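Local structure of aspartokinase (Synechocystis, 3L76) at residues L181-D184 against E190-L193; K287-I292 against V297-I302; P433-V438 against P541-H546; E559-A562 against K567-C570. The protein probably catalyses ATP-dependent phosphorylation of the beta-carboxyl group of aspartate, an early step toward threonine and lysine, and binds lysine and threonine at its ACT domains. All blocks are in the same frame, centred on the assembly; numbering follows the deposited sequence.

How the contacts relate
Along the chain the four contacts follow one another in series; none nests in another and none crosses. Contact 1 closes a short loop between strands 170-175 and 196-198 of the amino acid kinase part. Contact 2 closes the turn from helix 284-294 back toward strand 302-303 in the first ACT domain. Contact 3 spans about a hundred residues, bringing the loop that leads into strand 437-453 to the start of helix 543-552. Contact 4 closes the hairpin of strands 560-563 and 567-573. Contacts 2, 3 and 4 touch each other and all touch one bound lysine, while Thr182 and Thr183 of contact 1 hydrogen-bond Val438 of contact 3, tying the kinase part to the regulatory part.

Contact 1 (L181-D184 against E190-L193)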
loop_
_atom_site.group_PDB
_atom_site.type_symbol
_atom_site.label_atom_id
_atom_site.label_comp_id
_atom_site.label_asym_id
_atom_site.label_seq_id
_atom_site.Cartn_x
_atom_site.Cartn_y
_atom_site.Cartn_z
ATOM N N LEU A 181 -17.396 1.739 30.391
ATOM C CA LEU A 181 -17.678 2.188 31.753
ATOM C C LEU A 181 -19.069 2.817 31.877
ATOM O O LEU A 181 -19.682 3.178 30.877
ATOM C CB LEU A 181 -16.600 3.162 32.225
ATOM C CG LEU A 181 -15.187 2.567 32.191
ATOM C CD1 LEU A 181 -14.104 3.622 32.405
ATOM C CD2 LEU A 181 -15.069 1.463 33.211
ATOM N N THR A 182 -19.562 2.926 33.111
ATOM C CA THR A 182 -20.873 3.516 33.389
ATOM C C THR A 182 -20.898 5.010 33.113
ATOM O O THR A 182 -21.960 5.593 32.869
ATOM C CB THR A 182 -21.306 3.295 34.842
ATOM O OG1 THR A 182 -20.215 3.610 35.716
ATOM C CG2 THR A 182 -21.738 1.858 35.055
ATOM N N THR A 183 -19.727 5.631 33.168
ATOM C CA THR A 183 -19.611 7.032 32.797
ATOM C C THR A 183 -18.152 7.429 32.622
ATOM O O THR A 183 -17.262 6.577 32.651
ATOM C CB THR A 183 -20.303 7.958 33.813
ATOM O OG1 THR A 183 -20.490 9.243 33.223
ATOM C CG2 THR A 183 -19.469 8.096 35.070
ATOM N N ASP A 184 -17.922 8.722 32.419
ATOM C CA ASP A 184 -16.582 9.253 32.213
ATOM C C ASP A 184 -15.807 9.314 33.518
ATOM O O ASP A 184 -16.090 10.156 34.367
ATOM C CB ASP A 184 -16.663 10.648 31.599
ATOM C CG ASP A 184 -15.307 11.310 31.470
ATOM O OD1 ASP A 184 -15.260 12.521 31.169
ATOM O OD2 ASP A 184 -14.289 10.626 31.668
ATOM N N GLU A 190 -15.644 6.701 40.486
ATOM C CA GLU A 190 -16.327 5.484 40.910
ATOM C C GLU A 190 -17.007 4.770 39.746
ATOM O O GLU A 190 -17.719 3.780 39.946
ATOM C CB GLU A 190 -17.350 5.790 41.996
ATOM C CG GLU A 190 -16.814 6.665 43.108
ATOM C CD GLU A 190 -16.659 8.113 42.687
ATOM O OE1 GLU A 190 -15.577 8.693 42.915
ATOM O OE2 GLU A 190 -17.621 8.671 42.124
ATOM N N ALA A 191 -16.791 5.283 38.536
ATOM C CA ALA A 191 -17.290 4.641 37.325
ATOM C C ALA A 191 -16.881 3.177 37.301
ATOM O O ALA A 191 -15.710 2.848 37.489
ATOM C CB ALA A 191 -16.776 5.352 36.093
ATOM N N GLN A 192 -17.863 2.312 37.070
ATOM C CA GLN A 192 -17.678 0.870 37.127
ATOM C C GLN A 192 -17.637 0.285 35.713
ATOM O O GLN A 192 -18.218 0.856 34.786
ATOM C CB GLN A 192 -18.823 0.250 37.932
ATOM C CG GLN A 192 -18.595 -1.182 38.380
ATOM C CD GLN A 192 -19.743 -1.695 39.225
ATOM O OE1 GLN A 192 -20.868 -1.204 39.120
ATOM N NE2 GLN A 192 -19.467 -2.681 40.074
ATOM N N LEU A 193 -16.949 -0.846 35.549
ATOM C CA LEU A 193 -16.866 -1.509 34.249
ATOM C C LEU A 193 -18.125 -2.327 34.003
ATOM O O LEU A 193 -18.496 -3.165 34.816
ATOM C CB LEU A 193 -15.614 -2.391 34.148
ATOM C CG LEU A 193 -15.278 -3.070 32.814
ATOM C CD1 LEU A 193 -15.274 -2.091 31.655
ATOM C CD2 LEU A 193 -13.923 -3.748 32.919
#
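Thr182 meets Gln192 with both its backbone and its side chain, and these two bonds hold the loop 181-193 closed. Its CB lies 3.9 Å from Gln192 O, and from there the branches part. OG1 sits between the backbone N and the carbonyl carbon (chi1 47°), which turns it toward segment 190-193, where it accepts a hydrogen bond from Gln192 N at 3.0 Å. CG2 runs instead beside the carbonyl of Gln192, its carbon 3.7 Å from Gln192 O. That same oxygen receives the backbone N-H of Thr182, with Thr182 N 3.0 Å from Gln192 O. The amide N and the carbonyl of Gln192 are therefore both satisfied by one residue. OG1 has a second partner in His585 NE2. Next to this pair the backbones of Leu181 and Leu193 form a single bridge. Leu181 folds its CD2 over the backbone of Leu193, 3.6 Å from Leu193 CA, and the CB of Ala191 packs 4.0 Å from Thr183 CG2. The loop lies between strands 170-175 and 196-198 of the amino acid kinase part. Thr183 rests on Leu581 and His585 of helix 577-587, and backbone bonding from Thr182 to Val438 joins the loop to strand 437-453 of the regulatory part.

Contact 2 (K287-I292 against V297-I302). With LYS (lysine), chain E.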
loop_
_atom_site.group_PDB
_atom_site.type_symbol
_atom_site.label_atom_id
_atom_site.label_comp_id
_atom_site.label_asym_id
_atom_site.label_seq_id
_atom_site.Cartn_x
_atom_site.Cartn_y
_atom_site.Cartn_z
ATOM N N LYS A 287 -41.301 17.484 41.047
ATOM C CA LYS A 287 -42.600 17.251 41.684
ATOM C C LYS A 287 -43.650 16.679 40.740
ATOM O O LYS A 287 -44.335 15.725 41.085
ATOM C CB LYS A 287 -43.156 18.507 42.369
ATOM C CG LYS A 287 -44.528 18.251 42.986
ATOM C CD LYS A 287 -44.871 19.221 44.095
ATOM C CE LYS A 287 -45.782 18.566 45.138
ATOM N NZ LYS A 287 -45.101 17.474 45.905
ATOM N N LEU A 288 -43.781 17.275 39.562
ATOM C CA LEU A 288 -44.693 16.769 38.540
ATOM C C LEU A 288 -44.576 15.255 38.365
ATOM O O LEU A 288 -45.536 14.504 38.556
ATOM C CB LEU A 288 -44.401 17.431 37.194
ATOM C CG LEU A 288 -45.569 17.723 36.247
ATOM C CD1 LEU A 288 -45.068 17.841 34.795
ATOM C CD2 LEU A 288 -46.672 16.697 36.348
ATOM N N PHE A 289 -43.390 14.803 37.992
ATOM C CA PHE A 289 -43.244 13.427 37.573
ATOM C C PHE A 289 -43.190 12.484 38.763
ATOM O O PHE A 289 -43.571 11.323 38.656
ATOM C CB PHE A 289 -42.041 13.261 36.626
ATOM C CG PHE A 289 -42.197 14.010 35.326
ATOM C CD1 PHE A 289 -43.016 13.516 34.316
ATOM C CD2 PHE A 289 -41.546 15.213 35.119
ATOM C CE1 PHE A 289 -43.172 14.204 33.118
ATOM C CE2 PHE A 289 -41.695 15.913 33.923
ATOM C CZ PHE A 289 -42.510 15.407 32.922
ATOM N N ARG A 290 -42.735 12.985 39.905
ATOM C CA ARG A 290 -42.787 12.179 41.114
ATOM C C ARG A 290 -44.231 11.778 41.401
ATOM O O ARG A 290 -44.526 10.595 41.549
ATOM C CB ARG A 290 -42.177 12.910 42.307
ATOM C CG ARG A 290 -40.658 12.857 42.385
ATOM C CD ARG A 290 -40.197 13.207 43.790
ATOM N NE ARG A 290 -40.861 14.413 44.280
ATOM C CZ ARG A 290 -40.238 15.551 44.573
ATOM N NH1 ARG A 290 -38.919 15.641 44.449
ATOM N NH2 ARG A 290 -40.935 16.595 45.000
ATOM N N ASP A 291 -45.135 12.756 41.451
ATOM C CA ASP A 291 -46.532 12.466 41.749
ATOM C C ASP A 291 -47.165 11.575 40.690
ATOM O O ASP A 291 -47.852 10.612 41.022
ATOM C CB ASP A 291 -47.352 13.747 41.936
ATOM C CG ASP A 291 -46.871 14.591 43.101
ATOM O OD1 ASP A 291 -46.143 14.062 43.967
ATOM O OD2 ASP A 291 -47.224 15.789 43.148
ATOM N N ILE A 292 -46.934 11.880 39.415
ATOM C CA ILE A 292 -47.431 11.021 38.344
ATOM C C ILE A 292 -46.988 9.564 38.513
ATOM O O ILE A 292 -47.764 8.630 38.278
ATOM C CB ILE A 292 -47.012 11.528 36.964
ATOM C CG1 ILE A 292 -47.602 12.910 36.710
ATOM C CG2 ILE A 292 -47.442 10.545 35.866
ATOM C CD1 ILE A 292 -47.084 13.588 35.452
ATOM N N VAL A 297 -47.940 5.557 36.654
ATOM C CA VAL A 297 -48.169 5.954 35.265
ATOM C C VAL A 297 -46.849 5.999 34.507
ATOM O O VAL A 297 -46.007 6.867 34.758
ATOM C CB VAL A 297 -48.830 7.350 35.188
ATOM C CG1 VAL A 297 -48.776 7.913 33.764
ATOM C CG2 VAL A 297 -50.263 7.316 35.738
ATOM N N ASP A 298 -46.663 5.064 33.579
ATOM C CA ASP A 298 -45.461 5.076 32.757
ATOM C C ASP A 298 -45.524 6.172 31.697
ATOM O O ASP A 298 -46.567 6.396 31.073
ATOM C CB ASP A 298 -45.222 3.721 32.101
ATOM C CG ASP A 298 -43.953 3.698 31.288
ATOM O OD1 ASP A 298 -42.860 3.818 31.880
ATOM O OD2 ASP A 298 -44.052 3.572 30.054
ATOM N N ILE A 299 -44.397 6.847 31.493
ATOM C CA ILE A 299 -44.319 7.934 30.517
ATOM C C ILE A 299 -43.387 7.609 29.316
ATOM O O ILE A 299 -42.368 6.938 29.465
ATOM C CB ILE A 299 -43.840 9.234 31.197
ATOM C CG1 ILE A 299 -44.810 9.633 32.306
ATOM C CG2 ILE A 299 -43.649 10.352 30.166
ATOM C CD1 ILE A 299 -44.707 11.066 32.707
ATOM N N ASP A 300 -43.758 8.083 28.132
ATOM C CA ASP A 300 -42.908 7.994 26.951
ATOM C C ASP A 300 -42.119 9.282 26.690
ATOM O O ASP A 300 -41.042 9.458 27.233
ATOM C CB ASP A 300 -43.731 7.663 25.707
ATOM C CG ASP A 300 -42.862 7.528 24.464
ATOM O OD1 ASP A 300 -41.665 7.242 24.641
ATOM O OD2 ASP A 300 -43.363 7.718 23.334
ATOM N N LEU A 301 -42.651 10.164 25.841
ATOM C CA LEU A 301 -42.005 11.437 25.545
ATOM C C LEU A 301 -42.035 12.426 26.720
ATOM O O LEU A 301 -43.055 12.612 27.380
ATOM C CB LEU A 301 -42.641 12.098 24.314
ATOM C CG LEU A 301 -42.286 11.596 22.915
ATOM C CD1 LEU A 301 -43.321 12.073 21.910
ATOM C CD2 LEU A 301 -40.877 12.046 22.501
ATOM N N ILE A 302 -40.897 13.055 26.976
ATOM C CA ILE A 302 -40.860 14.249 27.804
ATOM C C ILE A 302 -40.139 15.356 27.032
ATOM O O ILE A 302 -38.959 15.230 26.674
ATOM C CB ILE A 302 -40.191 14.006 29.173
ATOM C CG1 ILE A 302 -40.862 12.836 29.891
ATOM C CG2 ILE A 302 -40.239 15.288 30.039
ATOM C CD1 ILE A 302 -40.274 12.550 31.252
HETATM N N LYS E . -40.847 5.576 31.011
HETATM C CA LYS E . -39.984 6.203 32.002
HETATM C C LYS E . -40.835 6.914 33.063
HETATM O O LYS E . -42.072 6.962 32.963
HETATM C CB LYS E . -38.992 7.171 31.342
HETATM C CG LYS E . -39.631 8.270 30.464
HETATM C CD LYS E . -38.554 9.187 29.850
HETATM C CE LYS E . -37.839 8.520 28.676
HETATM N NZ LYS E . -38.833 8.043 27.649
HETATM O OXT LYS E . -40.312 7.432 34.053
#
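Phe289 CG (chi1 -64°) and Ile302 CG1 (chi1 -54°) each lie anti to the carbonyl carbon, and these torsions send the ring of helix 284-294 and the isoleucine branch at each other from opposite directions. Ile302 CD1 lies over one face of the ring in a CH-pi contact, 4.2 Å from the Phe289 centroid. The other face carries Leu288 CD1 of the same helix. Ile299 comes in at the edge, in the plane of the ring, with its CD1 3.4 Å from Phe289 CD1. The ring also meets that of Phe548. One helical turn on, Ile292 directs CG2 against Val297, 3.5 Å from Val297 CB, and a weak hydrogen bond from Val297 N to Ile292 O accompanies the chain as it leaves the helix. An alanine in place of Phe289 is likely to open a gap between the methyls of Ile299 and Ile302 and leave both free to shift. The same segment, 297-302, also binds a lysine ligand. The amino group of that ligand, its N atom, bonds Asp298 OD1 at 2.8 Å and Ile299 O at 2.6 Å, its O atom receives Ile299 N at 2.8 Å, and its NZ bonds Asp300 O at 2.7 Å. Apolar side chains thus pack against the helix, while backbone atoms of 298-300 and the Asp298 carboxylate hold the ligand's two amino groups.

Contact 3 (P433-V438 against P541-H546); sequences PAVRGV and PGVAAH. With LYS (lysine), chain E.
Val543 overlaps Ala434 with one branch and faces Val435 with the other. It is the first residue of helix 543-552 in an ACT domain, where the loop and helix start receive the carboxylate of a bound lysine. With CG1 anti to the backbone N (chi1 173°), CG2 is turned onto the methyl of Ala434, with Val543 CG2 3.5 Å from Ala434 CB. CG1 points toward Val435, more loosely, Val543 CG1 being 4.3 Å from Val435 CG2. The contact is small and wholly apolar, and no hydrogen bond crosses it. Val435 is further covered by Phe588, Leu590 and Ile532. Beyond it Arg436 and Gly437 both face Val533 in a classic beta bulge at the start of strand 437-453, and Arg436 forms a salt bridge with Glu201. On the helix side Gly542 is the N-cap residue, with phi 89°, where a CB would press on the carbonyl O of Pro541. Its own carbonyl starts the helical bonding by accepting His546 N, and the imidazole of His546 stands edge-to-face with Phe588. The same helix start that carries Val543 thus offers its first backbone N-H groups to the ligand, and the helix dipole probably adds to their pull on the carboxylate. Val543 N lies 3.0 Å from the lysine OXT in a weak, bent bond, and Ala544 N lies 3.2 Å from the same OXT in a straighter one, at 158°.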
loop_
_atom_site.group_PDB
_atom_site.type_symbol
_atom_site.label_atom_id
_atom_site.label_comp_id
_atom_site.label_asym_id
_atom_site.label_seq_id
_atom_site.Cartn_x
_atom_site.Cartn_y
_atom_site.Cartn_z
ATOM N N PRO A 433 -32.305 -3.261 34.063
ATOM C CA PRO A 433 -32.237 -2.103 34.966
ATOM C C PRO A 433 -32.794 -0.837 34.325
ATOM O O PRO A 433 -32.768 -0.711 33.099
ATOM C CB PRO A 433 -30.729 -1.924 35.208
ATOM C CG PRO A 433 -30.058 -3.112 34.584
ATOM C CD PRO A 433 -30.980 -3.601 33.521
ATOM N N ALA A 434 -33.268 0.096 35.146
ATOM C CA ALA A 434 -33.812 1.344 34.630
ATOM C C ALA A 434 -32.754 2.186 33.910
ATOM O O ALA A 434 -32.995 2.688 32.813
ATOM C CB ALA A 434 -34.455 2.140 35.750
ATOM N N VAL A 435 -31.590 2.339 34.541
ATOM C CA VAL A 435 -30.489 3.112 33.976
ATOM C C VAL A 435 -29.218 2.263 33.874
ATOM O O VAL A 435 -28.864 1.564 34.813
ATOM C CB VAL A 435 -30.208 4.366 34.831
ATOM C CG1 VAL A 435 -28.826 4.947 34.536
ATOM C CG2 VAL A 435 -31.302 5.405 34.611
ATOM N N ARG A 436 -28.534 2.324 32.735
ATOM C CA ARG A 436 -27.299 1.567 32.550
ATOM C C ARG A 436 -26.042 2.435 32.664
ATOM O O ARG A 436 -25.031 2.004 33.203
ATOM C CB ARG A 436 -27.313 0.842 31.207
ATOM C CG ARG A 436 -26.109 -0.050 30.973
ATOM C CD ARG A 436 -26.549 -1.402 30.456
ATOM N NE ARG A 436 -26.737 -2.382 31.521
ATOM C CZ ARG A 436 -27.421 -3.515 31.389
ATOM N NH1 ARG A 436 -28.013 -3.815 30.243
ATOM N NH2 ARG A 436 -27.526 -4.347 32.415
ATOM N N GLY A 437 -26.107 3.653 32.141
ATOM C CA GLY A 437 -24.996 4.581 32.237
ATOM C C GLY A 437 -25.449 6.017 32.070
ATOM O O GLY A 437 -26.569 6.274 31.642
ATOM N N VAL A 438 -24.580 6.961 32.407
ATOM C CA VAL A 438 -24.924 8.371 32.324
ATOM C C VAL A 438 -23.778 9.123 31.678
ATOM O O VAL A 438 -22.645 8.661 31.699
ATOM C CB VAL A 438 -25.227 8.975 33.719
ATOM C CG1 VAL A 438 -26.417 8.280 34.345
ATOM C CG2 VAL A 438 -24.018 8.862 34.616
ATOM N N PRO A 541 -42.405 3.191 35.448
ATOM C CA PRO A 541 -42.705 4.538 35.944
ATOM C C PRO A 541 -41.678 5.040 36.956
ATOM O O PRO A 541 -41.073 4.243 37.669
ATOM C CB PRO A 541 -44.080 4.375 36.603
ATOM C CG PRO A 541 -44.690 3.204 35.909
ATOM C CD PRO A 541 -43.537 2.271 35.626
ATOM N N GLY A 542 -41.467 6.354 36.982
ATOM C CA GLY A 542 -40.608 6.973 37.971
ATOM C C GLY A 542 -39.129 7.094 37.647
ATOM O O GLY A 542 -38.377 7.579 38.495
ATOM N N VAL A 543 -38.695 6.670 36.456
ATOM C CA VAL A 543 -37.284 6.827 36.098
ATOM C C VAL A 543 -36.937 8.297 35.851
ATOM O O VAL A 543 -36.007 8.855 36.433
ATOM C CB VAL A 543 -36.887 6.002 34.866
ATOM C CG1 VAL A 543 -35.473 6.349 34.443
ATOM C CG2 VAL A 543 -37.002 4.518 35.161
ATOM N N ALA A 544 -37.682 8.931 34.968
ATOM C CA ALA A 544 -37.468 10.346 34.753
ATOM C C ALA A 544 -37.616 11.122 36.072
ATOM O O ALA A 544 -36.859 12.058 36.339
ATOM C CB ALA A 544 -38.428 10.867 33.712
ATOM N N ALA A 545 -38.578 10.723 36.902
ATOM C CA ALA A 545 -38.820 11.443 38.141
ATOM C C ALA A 545 -37.602 11.375 39.050
ATOM O O ALA A 545 -37.198 12.373 39.647
ATOM C CB ALA A 545 -40.058 10.918 38.844
ATOM N N HIS A 546 -37.002 10.198 39.139
ATOM C CA HIS A 546 -35.815 10.031 39.963
ATOM C C HIS A 546 -34.664 10.896 39.478
ATOM O O HIS A 546 -33.954 11.498 40.272
ATOM C CB HIS A 546 -35.382 8.574 39.989
ATOM C CG HIS A 546 -34.520 8.232 41.160
ATOM N ND1 HIS A 546 -34.856 8.583 42.452
ATOM C CD2 HIS A 546 -33.338 7.579 41.244
ATOM C CE1 HIS A 546 -33.918 8.157 43.276
ATOM N NE2 HIS A 546 -32.984 7.544 42.569
HETATM N N LYS E . -40.847 5.576 31.011
HETATM C CA LYS E . -39.984 6.203 32.002
HETATM C C LYS E . -40.835 6.914 33.063
HETATM O O LYS E . -42.072 6.962 32.963
HETATM C CB LYS E . -38.992 7.171 31.342
HETATM C CG LYS E . -39.631 8.270 30.464
HETATM C CD LYS E . -38.554 9.187 29.850
HETATM C CE LYS E . -37.839 8.520 28.676
HETATM N NZ LYS E . -38.833 8.043 27.649
HETATM O OXT LYS E . -40.312 7.432 34.053
#

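Contact 4 (E559-A562 against K567-C570). With LYS (lysine), chain E.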
loop_
_atom_site.group_PDB
_atom_site.type_symbol
_atom_site.label_atom_id
_atom_site.label_comp_id
_atom_site.label_asym_id
_atom_site.label_seq_id
_atom_site.Cartn_x
_atom_site.Cartn_y
_atom_site.Cartn_z
ATOM N N GLU A 559 -33.031 23.422 32.321
ATOM C CA GLU A 559 -33.364 24.390 31.282
ATOM C C GLU A 559 -34.188 23.770 30.160
ATOM O O GLU A 559 -35.146 24.363 29.678
ATOM C CB GLU A 559 -32.094 25.035 30.712
ATOM C CG GLU A 559 -31.164 25.657 31.753
ATOM C CD GLU A 559 -30.115 26.573 31.133
ATOM O OE1 GLU A 559 -30.371 27.111 30.033
ATOM O OE2 GLU A 559 -29.038 26.763 31.741
ATOM N N MET A 560 -33.794 22.580 29.731
ATOM C CA MET A 560 -34.508 21.881 28.676
ATOM C C MET A 560 -34.496 20.393 28.960
ATOM O O MET A 560 -33.602 19.892 29.627
ATOM C CB MET A 560 -33.878 22.177 27.312
ATOM C CG MET A 560 -33.821 23.653 26.944
ATOM S SD MET A 560 -33.669 23.989 25.169
ATOM C CE MET A 560 -32.055 23.301 24.826
ATOM N N ILE A 561 -35.500 19.683 28.461
ATOM C CA ILE A 561 -35.541 18.229 28.563
ATOM C C ILE A 561 -35.889 17.656 27.202
ATOM O O ILE A 561 -36.730 18.210 26.488
ATOM C CB ILE A 561 -36.607 17.747 29.561
ATOM C CG1 ILE A 561 -36.430 18.409 30.923
ATOM C CG2 ILE A 561 -36.581 16.237 29.686
ATOM C CD1 ILE A 561 -37.654 18.287 31.801
ATOM N N ALA A 562 -35.230 16.553 26.850
ATOM C CA ALA A 562 -35.514 15.824 25.608
ATOM C C ALA A 562 -35.328 14.319 25.783
ATOM O O ALA A 562 -34.496 13.856 26.556
ATOM C CB ALA A 562 -34.664 16.342 24.447
ATOM N N LYS A 567 -33.426 7.078 26.506
ATOM C CA LYS A 567 -32.504 8.164 26.850
ATOM C C LYS A 567 -33.267 9.386 27.325
ATOM O O LYS A 567 -34.206 9.822 26.664
ATOM C CB LYS A 567 -31.637 8.565 25.655
ATOM C CG LYS A 567 -30.538 9.554 26.014
ATOM C CD LYS A 567 -29.609 9.861 24.821
ATOM C CE LYS A 567 -28.239 10.373 25.293
ATOM N NZ LYS A 567 -27.516 11.071 24.206
ATOM N N ILE A 568 -32.872 9.916 28.480
ATOM C CA ILE A 568 -33.333 11.225 28.938
ATOM C C ILE A 568 -32.136 12.167 29.012
ATOM O O ILE A 568 -31.120 11.832 29.618
ATOM C CB ILE A 568 -34.035 11.180 30.316
ATOM C CG1 ILE A 568 -35.196 10.183 30.312
ATOM C CG2 ILE A 568 -34.568 12.554 30.671
ATOM C CD1 ILE A 568 -35.490 9.595 31.679
ATOM N N SER A 569 -32.255 13.319 28.356
ATOM C CA SER A 569 -31.272 14.396 28.448
ATOM C C SER A 569 -31.862 15.654 29.120
ATOM O O SER A 569 -32.972 16.093 28.794
ATOM C CB SER A 569 -30.765 14.775 27.053
ATOM O OG SER A 569 -30.037 13.735 26.464
ATOM N N CYS A 570 -31.110 16.235 30.044
ATOM C CA CYS A 570 -31.462 17.540 30.612
ATOM C C CYS A 570 -30.390 18.543 30.266
ATOM O O CYS A 570 -29.203 18.286 30.490
ATOM C CB CYS A 570 -31.566 17.475 32.134
ATOM S SG CYS A 570 -32.964 16.560 32.728
HETATM N N LYS E . -40.847 5.576 31.011
HETATM C CA LYS E . -39.984 6.203 32.002
HETATM C C LYS E . -40.835 6.914 33.063
HETATM O O LYS E . -42.072 6.962 32.963
HETATM C CB LYS E . -38.992 7.171 31.342
HETATM C CG LYS E . -39.631 8.270 30.464
HETATM C CD LYS E . -38.554 9.187 29.850
HETATM C CE LYS E . -37.839 8.520 28.676
HETATM N NZ LYS E . -38.833 8.043 27.649
HETATM O OXT LYS E . -40.312 7.432 34.053
#
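Ala562 and Ser569 form a hydrogen-bonded antiparallel pair with both backbone bonds nearly straight. Ala562 N lies 3.0 Å from Ser569 O, and Ser569 N lies 2.9 Å from Ala562 O with an N-H...O angle of 174°. The hydroxyl of Ser569 is engaged by Ser531 OG. Next in register comes the non-hydrogen-bonded pair Ile561 with Cys570, where the CA of Cys570 approaches Met560 O at 3.3 Å in a CA-H...O contact. Beyond it Glu559 and Met560 both face Val571, a classic beta bulge in this hairpin of strands 560-563 and 567-573. Ala562 and Ser569 share one face, packed on Met475 of strand 475-479. Ile561 and Cys570 share the other, with Ile561 CG1 4.3 Å from Cys570 SG. Ile568 carries CG1 anti to its carbonyl carbon (chi1 -55°), which lays its ethyl arm along the bound lysine: Ile568 CG1 is 3.5 Å from the ligand's CE, and Ile568 CD1 is 3.6 Å from its CD. Its CG2 touches Ile561 CG2 at 4.3 Å. A serine here would probably leave the lysine's CD and CE without their apolar wall and open a gap beside Ala544 and Phe547 of helix 543-552. Within these two strands Ile568 thus meets the ligand through carbon, lining its CD and CE between the polar ends, while Ser564 O in the turn between the strands hydrogen-bonds it.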